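Local atomic coordinates of putative sugar ABC transport system, substrate-binding protein (Bordetella parapertussis, PDB entry 5IX8), a protein that probably binds a carbohydrate in the periplasm and passes it to an ABC transporter for uptake. Residues V75-L80 / R267-L272; V38-R43 / L260-A265; K235-M240 / G244-V249. All coordinates share one frame; numbering follows the deposited sequence.

Contact 1 of 3, residues V75-L80 / R267-L272; sequences VDYAVL and REHEGL
Y77 reaches from the first residue of strand 77-80 to the last turn of helix 254-270, and its hydroxyl meets the carboxylate of E268. OH donates to OE1 across 2.5 Å, a short bond in which the oxygen is approached nearly along its C-O axis. OE1 lies at the edge of the phenol ring, in its plane, while the carboxylate stands almost upright to that plane, at 85°. The methylene of H269 lies beside the same hydroxyl, with CB 3.3 Å from Y77 OH. Its imidazole meets the Y77 ring obliquely, the planes 76° apart, and CD2 comes to 4.0 Å from Y77 CE1. A second link runs through solvent: one water gives a hydrogen bond to D76 OD1 at 2.8 Å and sits 3.0 Å from H269 NE2, in the plane of the imidazole, joining two groups too far apart to bond directly. E268 and H269 both carry CG anti to the backbone N, and E268 then bends at chi2 (-81°), turning its carboxylate to the phenol. Further out, K101 of the adjoining strand 101-105 forms a salt bridge with E268 OE2, so the two carboxylate oxygens have separate partners. D76 OD2 accepts from the backbone N of K17 at the start of strand 17-22, which fixes the carboxylate that holds the water. The helix closes in a Schellman motif, with G271 at positive phi. The lysine probably keeps E268 ionised, and the negative oxygen would then favour a strong, short bond from the buried tyrosine.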
ATOM      1  N   VAL A  75     -24.757  -2.377  -5.257  1.00 20.11           N
ATOM      2  CA  VAL A  75     -23.563  -1.838  -5.888  1.00 17.20           C
ATOM      3  C   VAL A  75     -23.266  -2.599  -7.182  1.00 16.34           C
ATOM      4  O   VAL A  75     -23.688  -3.738  -7.385  1.00 17.14           O
ATOM      5  CB  VAL A  75     -22.364  -1.871  -4.929  1.00 18.40           C
ATOM      6  CG1 VAL A  75     -22.716  -1.247  -3.584  1.00 17.09           C
ATOM      7  CG2 VAL A  75     -21.834  -3.253  -4.762  1.00 19.60           C
ATOM      8  N   ASP A  76     -22.552  -1.936  -8.080  1.00 14.33           N
ATOM      9  CA  ASP A  76     -22.092  -2.561  -9.316  1.00 14.22           C
ATOM     10  C   ASP A  76     -20.695  -3.139  -9.193  1.00 14.68           C
ATOM     11  O   ASP A  76     -20.401  -4.184  -9.799  1.00 15.33           O
ATOM     12  CB  ASP A  76     -22.138  -1.535 -10.454  1.00 16.25           C
ATOM     13  CG  ASP A  76     -23.557  -1.004 -10.673  1.00 17.94           C
ATOM     14  OD1 ASP A  76     -24.387  -1.788 -11.155  1.00 19.08           O
ATOM     15  OD2 ASP A  76     -23.860   0.160 -10.356  1.00 18.19           O
ATOM     16  N   TYR A  77     -19.855  -2.513  -8.374  1.00 13.97           N
ATOM     17  CA  TYR A  77     -18.509  -2.981  -8.084  1.00 14.01           C
ATOM     18  C   TYR A  77     -18.264  -2.878  -6.598  1.00 14.00           C
ATOM     19  O   TYR A  77     -18.634  -1.884  -5.963  1.00 14.62           O
ATOM     20  CB  TYR A  77     -17.418  -2.174  -8.795  1.00 14.55           C
ATOM     21  CG  TYR A  77     -17.553  -2.246 -10.283  1.00 14.10           C
ATOM     22  CD1 TYR A  77     -18.393  -1.381 -10.954  1.00 15.06           C
ATOM     23  CD2 TYR A  77     -16.845  -3.188 -11.029  1.00 15.44           C
ATOM     24  CE1 TYR A  77     -18.551  -1.467 -12.318  1.00 15.67           C
ATOM     25  CE2 TYR A  77     -16.990  -3.263 -12.406  1.00 16.08           C
ATOM     26  CZ  TYR A  77     -17.846  -2.401 -13.040  1.00 16.85           C
ATOM     27  OH  TYR A  77     -18.028  -2.483 -14.400  1.00 17.98           O
ATOM     28  N   ALA A  78     -17.610  -3.891  -6.061  1.00 12.58           N
ATOM     29  CA  ALA A  78     -17.013  -3.825  -4.736  1.00 12.54           C
ATOM     30  C   ALA A  78     -15.542  -3.526  -4.912  1.00 12.79           C
ATOM     31  O   ALA A  78     -14.909  -4.098  -5.792  1.00 15.62           O
ATOM     32  CB  ALA A  78     -17.186  -5.170  -4.020  1.00 13.42           C
ATOM     33  N   VAL A  79     -14.995  -2.625  -4.098  1.00 11.01           N
ATOM     34  CA  VAL A  79     -13.572  -2.299  -4.125  1.00 11.19           C
ATOM     35  C   VAL A  79     -12.974  -2.789  -2.814  1.00 11.98           C
ATOM     36  O   VAL A  79     -13.474  -2.440  -1.745  1.00 13.32           O
ATOM     37  CB  VAL A  79     -13.354  -0.784  -4.294  1.00 11.74           C
ATOM     38  CG1 VAL A  79     -11.853  -0.434  -4.270  1.00 13.81           C
ATOM     39  CG2 VAL A  79     -14.043  -0.288  -5.560  1.00 12.92           C
ATOM     40  N   LEU A  80     -11.923  -3.606  -2.891  1.00 12.02           N
ATOM     41  CA  LEU A  80     -11.456  -4.391  -1.759  1.00 11.68           C
ATOM     42  C   LEU A  80      -9.959  -4.194  -1.551  1.00 12.44           C
ATOM     43  O   LEU A  80      -9.170  -4.456  -2.462  1.00 11.82           O
ATOM     44  CB  LEU A  80     -11.751  -5.881  -1.995  1.00 10.48           C
ATOM     45  CG  LEU A  80     -11.110  -6.840  -0.998  1.00 11.77           C
ATOM     46  CD1 LEU A  80     -11.653  -6.552   0.425  1.00 12.59           C
ATOM     47  CD2 LEU A  80     -11.363  -8.300  -1.471  1.00 13.27           C
ATOM     48  N   ARG A 267     -15.043   2.543 -17.520  1.00  9.93           N
ATOM     49  CA  ARG A 267     -14.767   1.909 -18.802  1.00 10.11           C
ATOM     50  C   ARG A 267     -15.228   0.469 -18.803  1.00 11.08           C
ATOM     51  O   ARG A 267     -15.858   0.009 -19.765  1.00 12.19           O
ATOM     52  CB  ARG A 267     -13.271   2.029 -19.108  1.00 10.02           C
ATOM     53  CG  ARG A 267     -12.939   3.472 -19.500  1.00  9.33           C
ATOM     54  CD  ARG A 267     -11.436   3.664 -19.496  1.00 11.29           C
ATOM     55  NE  ARG A 267     -11.100   4.943 -20.124  1.00 12.00           N
ATOM     56  CZ  ARG A 267     -11.106   6.103 -19.490  1.00 12.89           C
ATOM     57  NH1 ARG A 267     -11.369   6.173 -18.173  1.00 13.13           N
ATOM     58  NH2 ARG A 267     -10.809   7.180 -20.179  1.00 14.43           N
ATOM     59  N   GLU A 268     -14.911  -0.278 -17.742  1.00 11.84           N
ATOM     60  CA  GLU A 268     -15.346  -1.677 -17.683  1.00 13.39           C
ATOM     61  C   GLU A 268     -16.864  -1.762 -17.763  1.00 12.94           C
ATOM     62  O   GLU A 268     -17.420  -2.553 -18.536  1.00 13.42           O
ATOM     63  CB  GLU A 268     -14.839  -2.321 -16.394  1.00 15.13           C
ATOM     64  CG  GLU A 268     -14.581  -3.833 -16.490  1.00 17.96           C
ATOM     65  CD  GLU A 268     -15.838  -4.683 -16.360  1.00 21.71           C
ATOM     66  OE1 GLU A 268     -16.839  -4.222 -15.756  1.00 21.77           O
ATOM     67  OE2 GLU A 268     -15.817  -5.840 -16.862  1.00 24.81           O
ATOM     68  N   HIS A 269     -17.539  -0.885 -17.027  1.00 11.77           N
ATOM     69  CA  HIS A 269     -18.993  -0.915 -16.927  1.00 13.07           C
ATOM     70  C   HIS A 269     -19.661  -0.613 -18.257  1.00 14.49           C
ATOM     71  O   HIS A 269     -20.709  -1.199 -18.578  1.00 17.56           O
ATOM     72  CB  HIS A 269     -19.430   0.092 -15.871  1.00 14.30           C
ATOM     73  CG  HIS A 269     -20.841  -0.078 -15.418  1.00 16.86           C
ATOM     74  ND1 HIS A 269     -21.731   0.967 -15.370  1.00 19.30           N
ATOM     75  CD2 HIS A 269     -21.510  -1.167 -14.961  1.00 19.00           C
ATOM     76  CE1 HIS A 269     -22.891   0.538 -14.895  1.00 19.54           C
ATOM     77  NE2 HIS A 269     -22.793  -0.760 -14.666  1.00 20.35           N
ATOM     78  N   GLU A 270     -19.094   0.309 -19.037  1.00 13.97           N
ATOM     79  CA  GLU A 270     -19.721   0.742 -20.283  1.00 13.26           C
ATOM     80  C   GLU A 270     -19.100   0.095 -21.509  1.00 14.65           C
ATOM     81  O   GLU A 270     -19.423   0.492 -22.637  1.00 15.45           O
ATOM     82  CB  GLU A 270     -19.665   2.274 -20.378  1.00 14.02           C
ATOM     83  CG  GLU A 270     -20.391   2.918 -19.174  1.00 14.72           C
ATOM     84  CD  GLU A 270     -20.655   4.411 -19.299  1.00 16.47           C
ATOM     85  OE1 GLU A 270     -20.426   4.972 -20.391  1.00 17.94           O
ATOM     86  OE2 GLU A 270     -21.135   5.005 -18.288  1.00 17.08           O
ATOM     87  N   GLY A 271     -18.235  -0.901 -21.321  1.00 14.99           N
ATOM     88  CA  GLY A 271     -17.690  -1.628 -22.461  1.00 15.44           C
ATOM     89  C   GLY A 271     -16.731  -0.812 -23.295  1.00 16.87           C
ATOM     90  O   GLY A 271     -16.635  -1.017 -24.519  1.00 19.39           O
ATOM     91  N   LEU A 272     -16.014   0.085 -22.682  1.00 15.26           N
ATOM     92  CA  LEU A 272     -15.042   0.924 -23.374  1.00 15.39           C
ATOM     93  C   LEU A 272     -13.659   0.299 -23.280  1.00 16.62           C
ATOM     94  O   LEU A 272     -13.404  -0.531 -22.394  1.00 17.14           O
ATOM     95  CB  LEU A 272     -15.030   2.317 -22.749  1.00 14.26           C
ATOM     96  CG  LEU A 272     -16.410   2.999 -22.632  1.00 14.01           C
ATOM     97  CD1 LEU A 272     -16.296   4.334 -21.893  1.00 13.87           C
ATOM     98  CD2 LEU A 272     -17.068   3.163 -23.990  1.00 16.02           C
TER
HETATM   99  O   HOH W   1     -23.348  -3.350 -13.241  1.00 43.85           O

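Contact 2 of 3, residues V38-R43 / L260-A265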
ATOM      1  N   VAL A  38     -13.512   8.700  -3.756  1.00  9.98           N
ATOM      2  CA  VAL A  38     -14.618   9.630  -3.479  1.00 10.30           C
ATOM      3  C   VAL A  38     -14.489  10.901  -4.315  1.00 11.56           C
ATOM      4  O   VAL A  38     -15.459  11.379  -4.936  1.00 12.91           O
ATOM      5  CB  VAL A  38     -14.653   9.941  -1.976  1.00 11.51           C
ATOM      6  CG1 VAL A  38     -15.602  11.120  -1.709  1.00 14.33           C
ATOM      7  CG2 VAL A  38     -15.081   8.700  -1.226  1.00 12.18           C
ATOM      8  N   ASP A  39     -13.290  11.475  -4.356  1.00 11.46           N
ATOM      9  CA  ASP A  39     -13.141  12.713  -5.099  1.00 13.30           C
ATOM     10  C   ASP A  39     -13.241  12.491  -6.607  1.00 12.36           C
ATOM     11  O   ASP A  39     -13.779  13.339  -7.329  1.00 15.75           O
ATOM     12  CB  ASP A  39     -11.822  13.391  -4.749  1.00 13.58           C
ATOM     13  CG  ASP A  39     -11.729  14.735  -5.392  1.00 14.87           C
ATOM     14  OD1 ASP A  39     -12.515  15.618  -4.963  1.00 14.87           O
ATOM     15  OD2 ASP A  39     -10.923  14.896  -6.338  1.00 15.95           O
ATOM     16  N   GLU A  40     -12.718  11.381  -7.116  1.00 10.75           N
ATOM     17  CA  GLU A  40     -12.887  11.146  -8.542  1.00  9.22           C
ATOM     18  C   GLU A  40     -14.341  10.844  -8.870  1.00 10.07           C
ATOM     19  O   GLU A  40     -14.831  11.232  -9.935  1.00 10.70           O
ATOM     20  CB  GLU A  40     -11.962  10.003  -8.993  1.00  9.85           C
ATOM     21  CG  GLU A  40     -11.846   9.959 -10.509  1.00 11.57           C
ATOM     22  CD  GLU A  40     -11.081  11.139 -11.094  1.00 14.41           C
ATOM     23  OE1 GLU A  40     -10.372  11.881 -10.363  1.00 14.75           O
ATOM     24  OE2 GLU A  40     -11.157  11.296 -12.333  1.00 17.29           O
ATOM     25  N   ALA A  41     -15.058  10.162  -7.972  1.00 11.07           N
ATOM     26  CA  ALA A  41     -16.453   9.832  -8.272  1.00 11.90           C
ATOM     27  C   ALA A  41     -17.294  11.085  -8.447  1.00 11.10           C
ATOM     28  O   ALA A  41     -18.174  11.128  -9.325  1.00 11.29           O
ATOM     29  CB  ALA A  41     -17.053   8.946  -7.182  1.00 11.57           C
ATOM     30  N   ARG A  42     -17.059  12.111  -7.619  1.00 10.73           N
ATOM     31  CA  ARG A  42     -17.875  13.327  -7.737  1.00 11.51           C
ATOM     32  C   ARG A  42     -17.480  14.156  -8.956  1.00 12.10           C
ATOM     33  O   ARG A  42     -18.198  15.101  -9.308  1.00 13.29           O
ATOM     34  CB  ARG A  42     -17.774  14.143  -6.451  1.00 13.97           C
ATOM     35  CG  ARG A  42     -16.384  14.695  -6.211  1.00 15.31           C
ATOM     36  CD  ARG A  42     -16.291  15.452  -4.876  1.00 17.40           C
ATOM     37  NE  ARG A  42     -16.850  16.816  -4.961  1.00 17.90           N
ATOM     38  CZ  ARG A  42     -16.145  17.893  -5.341  1.00 17.52           C
ATOM     39  NH1 ARG A  42     -14.854  17.766  -5.662  1.00 16.05           N
ATOM     40  NH2 ARG A  42     -16.724  19.083  -5.397  1.00 17.21           N
ATOM     41  N   ARG A  43     -16.357  13.828  -9.601  1.00 11.39           N
ATOM     42  CA  ARG A  43     -15.995  14.420 -10.879  1.00 10.98           C
ATOM     43  C   ARG A  43     -16.579  13.645 -12.047  1.00 11.23           C
ATOM     44  O   ARG A  43     -16.558  14.135 -13.192  1.00 12.26           O
ATOM     45  CB  ARG A  43     -14.477  14.456 -11.002  1.00 11.18           C
ATOM     46  CG  ARG A  43     -13.832  15.301  -9.946  1.00 11.14           C
ATOM     47  CD  ARG A  43     -12.344  15.087 -10.045  1.00 13.44           C
ATOM     48  NE  ARG A  43     -11.559  15.795  -9.044  1.00 14.42           N
ATOM     49  CZ  ARG A  43     -10.732  16.801  -9.294  1.00 15.59           C
ATOM     50  NH1 ARG A  43     -10.591  17.274 -10.520  1.00 15.84           N
ATOM     51  NH2 ARG A  43     -10.014  17.306  -8.302  1.00 17.89           N
ATOM     52  N   LEU A 260      -7.789   6.193 -10.333  1.00 10.88           N
ATOM     53  CA  LEU A 260      -7.726   5.229 -11.416  1.00 10.45           C
ATOM     54  C   LEU A 260      -8.783   4.147 -11.270  1.00  9.51           C
ATOM     55  O   LEU A 260      -9.357   3.721 -12.260  1.00  9.79           O
ATOM     56  CB  LEU A 260      -6.335   4.609 -11.486  1.00 11.80           C
ATOM     57  CG  LEU A 260      -5.234   5.567 -11.898  1.00 12.55           C
ATOM     58  CD1 LEU A 260      -3.855   4.942 -11.655  1.00 14.08           C
ATOM     59  CD2 LEU A 260      -5.383   6.004 -13.369  1.00 12.80           C
ATOM     60  N   ILE A 261      -9.060   3.695 -10.053  1.00  9.92           N
ATOM     61  CA  ILE A 261     -10.122   2.697  -9.883  1.00 10.13           C
ATOM     62  C   ILE A 261     -11.442   3.193 -10.467  1.00 10.90           C
ATOM     63  O   ILE A 261     -12.160   2.455 -11.157  1.00 11.03           O
ATOM     64  CB  ILE A 261     -10.238   2.327  -8.389  1.00 10.04           C
ATOM     65  CG1 ILE A 261      -9.048   1.394  -8.028  1.00 10.77           C
ATOM     66  CG2 ILE A 261     -11.582   1.681  -8.098  1.00 12.50           C
ATOM     67  CD1 ILE A 261      -8.787   1.291  -6.528  1.00 12.48           C
ATOM     68  N   VAL A 262     -11.784   4.450 -10.210  1.00  9.75           N
ATOM     69  CA  VAL A 262     -13.023   5.006 -10.756  1.00  9.43           C
ATOM     70  C   VAL A 262     -12.971   5.057 -12.282  1.00  8.84           C
ATOM     71  O   VAL A 262     -13.936   4.679 -12.977  1.00  9.98           O
ATOM     72  CB  VAL A 262     -13.288   6.397 -10.151  1.00  9.58           C
ATOM     73  CG1 VAL A 262     -14.457   7.094 -10.856  1.00  9.98           C
ATOM     74  CG2 VAL A 262     -13.562   6.250  -8.659  1.00  9.91           C
ATOM     75  N   GLN A 263     -11.853   5.552 -12.836  1.00  9.51           N
ATOM     76  CA  GLN A 263     -11.783   5.694 -14.291  1.00  9.86           C
ATOM     77  C   GLN A 263     -11.788   4.337 -14.994  1.00 11.03           C
ATOM     78  O   GLN A 263     -12.355   4.200 -16.094  1.00 11.73           O
ATOM     79  CB  GLN A 263     -10.545   6.506 -14.684  1.00 10.08           C
ATOM     80  CG  GLN A 263     -10.693   7.985 -14.274  1.00 12.45           C
ATOM     81  CD  GLN A 263     -11.789   8.669 -15.078  1.00 14.78           C
ATOM     82  OE1 GLN A 263     -12.075   8.265 -16.198  1.00 13.91           O
ATOM     83  NE2 GLN A 263     -12.424   9.689 -14.504  1.00 16.91           N
ATOM     84  N   TYR A 264     -11.156   3.328 -14.381  1.00 10.76           N
ATOM     85  CA  TYR A 264     -11.174   1.983 -14.949  1.00 10.46           C
ATOM     86  C   TYR A 264     -12.561   1.367 -14.837  1.00 10.54           C
ATOM     87  O   TYR A 264     -13.032   0.695 -15.780  1.00 11.07           O
ATOM     88  CB  TYR A 264     -10.147   1.075 -14.240  1.00  9.91           C
ATOM     89  CG  TYR A 264      -8.703   1.187 -14.708  1.00 10.83           C
ATOM     90  CD1 TYR A 264      -8.024   2.417 -14.699  1.00 10.62           C
ATOM     91  CD2 TYR A 264      -8.019   0.050 -15.153  1.00 10.49           C
ATOM     92  CE1 TYR A 264      -6.721   2.508 -15.140  1.00 11.63           C
ATOM     93  CE2 TYR A 264      -6.693   0.117 -15.594  1.00 11.77           C
ATOM     94  CZ  TYR A 264      -6.053   1.342 -15.589  1.00 12.97           C
ATOM     95  OH  TYR A 264      -4.748   1.413 -16.020  1.00 13.52           O
ATOM     96  N   ALA A 265     -13.222   1.568 -13.681  1.00 10.57           N
ATOM     97  CA  ALA A 265     -14.555   0.986 -13.481  1.00 10.59           C
ATOM     98  C   ALA A 265     -15.564   1.533 -14.495  1.00  9.65           C
ATOM     99  O   ALA A 265     -16.412   0.773 -15.003  1.00 10.22           O
ATOM    100  CB  ALA A 265     -15.053   1.238 -12.050  1.00 12.52           C
TER
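E40 leaves its helix with CG anti to the backbone N (chi1 -166°) and then bends at chi2, which lays its methylenes over V262 and carries the carboxylate on to Q263. The glutamine folds back to meet it, CG anti to the carbonyl carbon and the chain bent at chi2, which swings the amide across to E40. Q263 NE2 donates to E40 OE2 at 3.0 Å on the anti lone pair, with an N-H...O angle of 151°; carboxylate and amide planes stand nearly at right angles. Beneath this bond E40 CG rests 3.9 Å from V262 CB, and V262 CG2 reaches 4.2 Å from A41 N. At the small A41 the backbones come close, its CA 6.4 Å from that of V262. The segment axes pass 8.8 Å apart at 41°, both running in the same general sense, as befits neighbouring helices on one face of the parallel sheet in a Rossmann-like lobe of a periplasmic binding protein. On the sheet side of helix 254-270, I261 packs on I103 and A105. E40 OE1, the other carboxylate oxygen, makes salt bridges with R2 and R259, while Q263 OE1 accepts from the backbone N of I10 and from R267, which holds the amide in its orientation. Next to E40, R43 presents NE and NH2 side-on to D39 OD2, which R259 also pairs with, and R42 NH1 reaches D39 OD1.

Contact 3 of 3, residues K235-M240 / G244-V249; sequences KENEAM and GRLLAV. With SO4 (sulfate ion), chain D.
The carbonyl oxygen of M240, a selenomethionine in these crystals, is approached by three successive backbone nitrogens of the chain that turns back beneath its helix. L246 N donates to M240 O at 3.2 Å in a nearly straight bond, 172° at the hydrogen. R245 N is nearer, 2.9 Å from M240 O, but its N-H points less directly and the bond is weak. Below this polar knot the packing is apolar. L246 CG lies 3.7 Å from M240 CB, and CD1 of the same leucine lies against both helical side chains, 3.5 Å from N237 ND2 and 4.1 Å from M240 SE. N237 and M240, three residues apart, share one flank of the helix; N237 OD1 accepts from the backbone N of V234. R245 turns its polar end away from the helix. Bends at chi2 and chi3 curl it round to a sulfate ion, probably from the crystallisation liquor, and R245 NE donates to sulfate O2 at 2.8 Å, almost straight at 171°. R245 NH2 donates to sulfate O3 at 2.8 Å; R220 NE also holds the ion, and R245 NH1 is taken by the carbonyl oxygens of R224 and V226. G244, at positive phi, ends helix 235-242 in a Schellman motif and sends the chain into strand 246-250. This tight return is the second half of a beta-alpha-beta unit, strand 227-231, helix 235-242 and strand 246-250, within the lobe's Rossmann-like sheet.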
ATOM      1  N   LYS A 235       3.270  13.418   6.559  1.00 17.87           N
ATOM      2  CA  LYS A 235       3.899  14.735   6.662  1.00 21.03           C
ATOM      3  C   LYS A 235       5.138  14.717   7.553  1.00 21.07           C
ATOM      4  O   LYS A 235       6.168  15.313   7.214  1.00 21.54           O
ATOM      5  CB  LYS A 235       2.876  15.742   7.203  1.00 25.09           C
ATOM      6  CG  LYS A 235       3.433  17.147   7.447  1.00 30.06           C
ATOM      7  CD  LYS A 235       3.809  17.832   6.139  1.00 34.22           C
ATOM      8  CE  LYS A 235       4.778  19.014   6.369  1.00 36.76           C
ATOM      9  NZ  LYS A 235       4.299  19.988   7.419  1.00 38.52           N
ATOM     10  N   GLU A 236       5.052  14.052   8.712  1.00 21.71           N
ATOM     11  CA  GLU A 236       6.156  14.074   9.662  1.00 22.90           C
ATOM     12  C   GLU A 236       7.417  13.409   9.118  1.00 21.94           C
ATOM     13  O   GLU A 236       8.527  13.688   9.617  1.00 22.56           O
ATOM     14  CB  GLU A 236       5.703  13.419  10.973  1.00 25.21           C
ATOM     15  CG  GLU A 236       4.667  14.261  11.715  1.00 26.88           C
ATOM     16  CD  GLU A 236       3.254  14.206  11.114  1.00 28.13           C
ATOM     17  OE1 GLU A 236       2.984  13.350  10.224  1.00 27.51           O
ATOM     18  OE2 GLU A 236       2.389  14.998  11.578  1.00 28.93           O
ATOM     19  N   ASN A 237       7.282  12.557   8.094  1.00 20.55           N
ATOM     20  CA  ASN A 237       8.454  11.929   7.487  1.00 20.04           C
ATOM     21  C   ASN A 237       9.356  12.945   6.802  1.00 20.03           C
ATOM     22  O   ASN A 237      10.556  12.694   6.628  1.00 21.09           O
ATOM     23  CB  ASN A 237       8.043  10.919   6.426  1.00 17.73           C
ATOM     24  CG  ASN A 237       7.336   9.695   6.991  1.00 17.53           C
ATOM     25  OD1 ASN A 237       6.589   9.052   6.270  1.00 19.11           O
ATOM     26  ND2 ASN A 237       7.574   9.362   8.262  1.00 17.03           N
ATOM     27  N   GLU A 238       8.790  14.066   6.353  1.00 18.81           N
ATOM     28  CA  GLU A 238       9.577  15.042   5.598  1.00 18.97           C
ATOM     29  C   GLU A 238      10.741  15.557   6.426  1.00 19.33           C
ATOM     30  O   GLU A 238      11.880  15.550   5.966  1.00 18.38           O
ATOM     31  CB  GLU A 238       8.678  16.187   5.131  1.00 20.67           C
ATOM     32  CG  GLU A 238       7.552  15.701   4.187  1.00 22.71           C
ATOM     33  CD  GLU A 238       6.479  16.765   3.925  1.00 25.71           C
ATOM     34  OE1 GLU A 238       6.781  17.961   4.138  1.00 28.00           O
ATOM     35  OE2 GLU A 238       5.340  16.417   3.510  1.00 25.50           O
ATOM     36  N   ALA A 239      10.474  15.967   7.671  1.00 20.62           N
ATOM     37  CA  ALA A 239      11.550  16.458   8.534  1.00 20.82           C
ATOM     38  C   ALA A 239      12.538  15.340   8.873  1.00 22.28           C
ATOM     39  O   ALA A 239      13.750  15.573   8.950  1.00 23.97           O
ATOM     40  CB  ALA A 239      10.955  17.075   9.810  1.00 21.13           C
HETATM   41  N   MSE A 240      12.047  14.117   9.049  1.00 22.16           N
HETATM   42  CA  MSE A 240      12.899  12.984   9.372  1.00 22.14           C
HETATM   43  C   MSE A 240      13.861  12.664   8.236  1.00 21.54           C
HETATM   44  O   MSE A 240      14.990  12.247   8.488  1.00 22.04           O
HETATM   45  CB  MSE A 240      12.044  11.741   9.691  1.00 22.84           C
HETATM   46  CG  MSE A 240      11.112  11.908  10.886  1.00 25.26           C
HETATM   47 SE   MSE A 240      10.087  10.250  11.237  0.54 27.96          SE
HETATM   48  CE  MSE A 240       9.241  10.717  12.932  1.00 30.12           C
ATOM     49  N   GLY A 244      18.031  13.295   8.392  1.00 24.82           N
ATOM     50  CA  GLY A 244      18.842  12.120   8.168  1.00 22.97           C
ATOM     51  C   GLY A 244      18.372  10.858   8.852  1.00 22.26           C
ATOM     52  O   GLY A 244      19.037   9.825   8.729  1.00 23.65           O
ATOM     53  N   ARG A 245      17.259  10.897   9.575  1.00 20.10           N
ATOM     54  CA  ARG A 245      16.830   9.710  10.316  1.00 19.76           C
ATOM     55  C   ARG A 245      16.172   8.670   9.407  1.00 18.66           C
ATOM     56  O   ARG A 245      16.354   7.459   9.611  1.00 17.97           O
ATOM     57  CB  ARG A 245      15.877  10.121  11.431  1.00 21.08           C
ATOM     58  CG  ARG A 245      15.244   8.954  12.144  1.00 22.00           C
ATOM     59  CD  ARG A 245      16.267   8.104  12.914  1.00 22.62           C
ATOM     60  NE  ARG A 245      16.726   8.772  14.142  1.00 22.72           N
ATOM     61  CZ  ARG A 245      17.652   8.277  14.962  1.00 23.36           C
ATOM     62  NH1 ARG A 245      18.254   7.121  14.680  1.00 23.55           N
ATOM     63  NH2 ARG A 245      17.987   8.945  16.059  1.00 24.52           N
ATOM     64  N   LEU A 246      15.413   9.123   8.401  1.00 17.12           N
ATOM     65  CA  LEU A 246      14.872   8.255   7.360  1.00 17.19           C
ATOM     66  C   LEU A 246      15.750   8.406   6.128  1.00 17.90           C
ATOM     67  O   LEU A 246      15.898   9.514   5.594  1.00 20.07           O
ATOM     68  CB  LEU A 246      13.421   8.600   7.008  1.00 17.59           C
ATOM     69  CG  LEU A 246      12.323   8.394   8.061  1.00 18.43           C
ATOM     70  CD1 LEU A 246      10.948   8.798   7.469  1.00 19.26           C
ATOM     71  CD2 LEU A 246      12.281   6.967   8.616  1.00 19.82           C
ATOM     72  N   LEU A 247      16.334   7.295   5.685  1.00 16.92           N
ATOM     73  CA  LEU A 247      17.189   7.326   4.499  1.00 17.32           C
ATOM     74  C   LEU A 247      16.367   7.464   3.237  1.00 16.81           C
ATOM     75  O   LEU A 247      16.744   8.197   2.311  1.00 17.70           O
ATOM     76  CB  LEU A 247      18.021   6.047   4.436  1.00 17.55           C
ATOM     77  CG  LEU A 247      18.867   5.812   3.185  1.00 18.37           C
ATOM     78  CD1 LEU A 247      19.898   6.921   2.986  1.00 19.20           C
ATOM     79  CD2 LEU A 247      19.523   4.431   3.260  1.00 18.54           C
ATOM     80  N   ALA A 248      15.238   6.771   3.189  1.00 15.49           N
ATOM     81  CA  ALA A 248      14.411   6.734   2.003  1.00 14.48           C
ATOM     82  C   ALA A 248      13.038   6.239   2.394  1.00 14.44           C
ATOM     83  O   ALA A 248      12.893   5.383   3.285  1.00 14.69           O
ATOM     84  CB  ALA A 248      15.009   5.808   0.933  1.00 16.24           C
ATOM     85  N   VAL A 249      12.038   6.756   1.696  1.00 13.32           N
ATOM     86  CA  VAL A 249      10.658   6.351   1.897  1.00 13.59           C
ATOM     87  C   VAL A 249      10.082   6.096   0.531  1.00 13.71           C
ATOM     88  O   VAL A 249      10.012   7.015  -0.295  1.00 14.44           O
ATOM     89  CB  VAL A 249       9.819   7.425   2.621  1.00 13.89           C
ATOM     90  CG1 VAL A 249       8.367   6.936   2.746  1.00 14.34           C
ATOM     91  CG2 VAL A 249      10.424   7.765   4.000  1.00 15.03           C
TER
HETATM   92  S   SO4 D 502      16.403  12.237  15.375  1.00 33.69           S
HETATM   93  O1  SO4 D 502      16.785  12.947  14.168  1.00 34.70           O
HETATM   94  O2  SO4 D 502      15.493  11.139  15.031  1.00 32.25           O
HETATM   95  O3  SO4 D 502      17.597  11.698  16.021  1.00 35.00           O
HETATM   96  O4  SO4 D 502      15.744  13.189  16.260  1.00 33.67           O

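In the fold
Contacts 1 and 2 are neighbours on helix 254-270, their centres 11 Å apart. Y77 OH lies 3.7 Å from A265 O, and V79 CG2 packs 4.0 Å from I261 CG2, so one helix is tied to strand 77-80 and helix 28-43 in the same lobe. Contact 3 belongs to the other sheet, on the opposite side of the chain's centre from contact 1, with nearest atoms about 22 Å away; the nearest atoms of contact 2 are about 18 Å away. Strand 246-250 nevertheless leads directly into helix 254-270, so the chain passes between the lobes there. The sulfate at contact 3 probably comes from the crystallisation liquor and is no evidence for the sugar site.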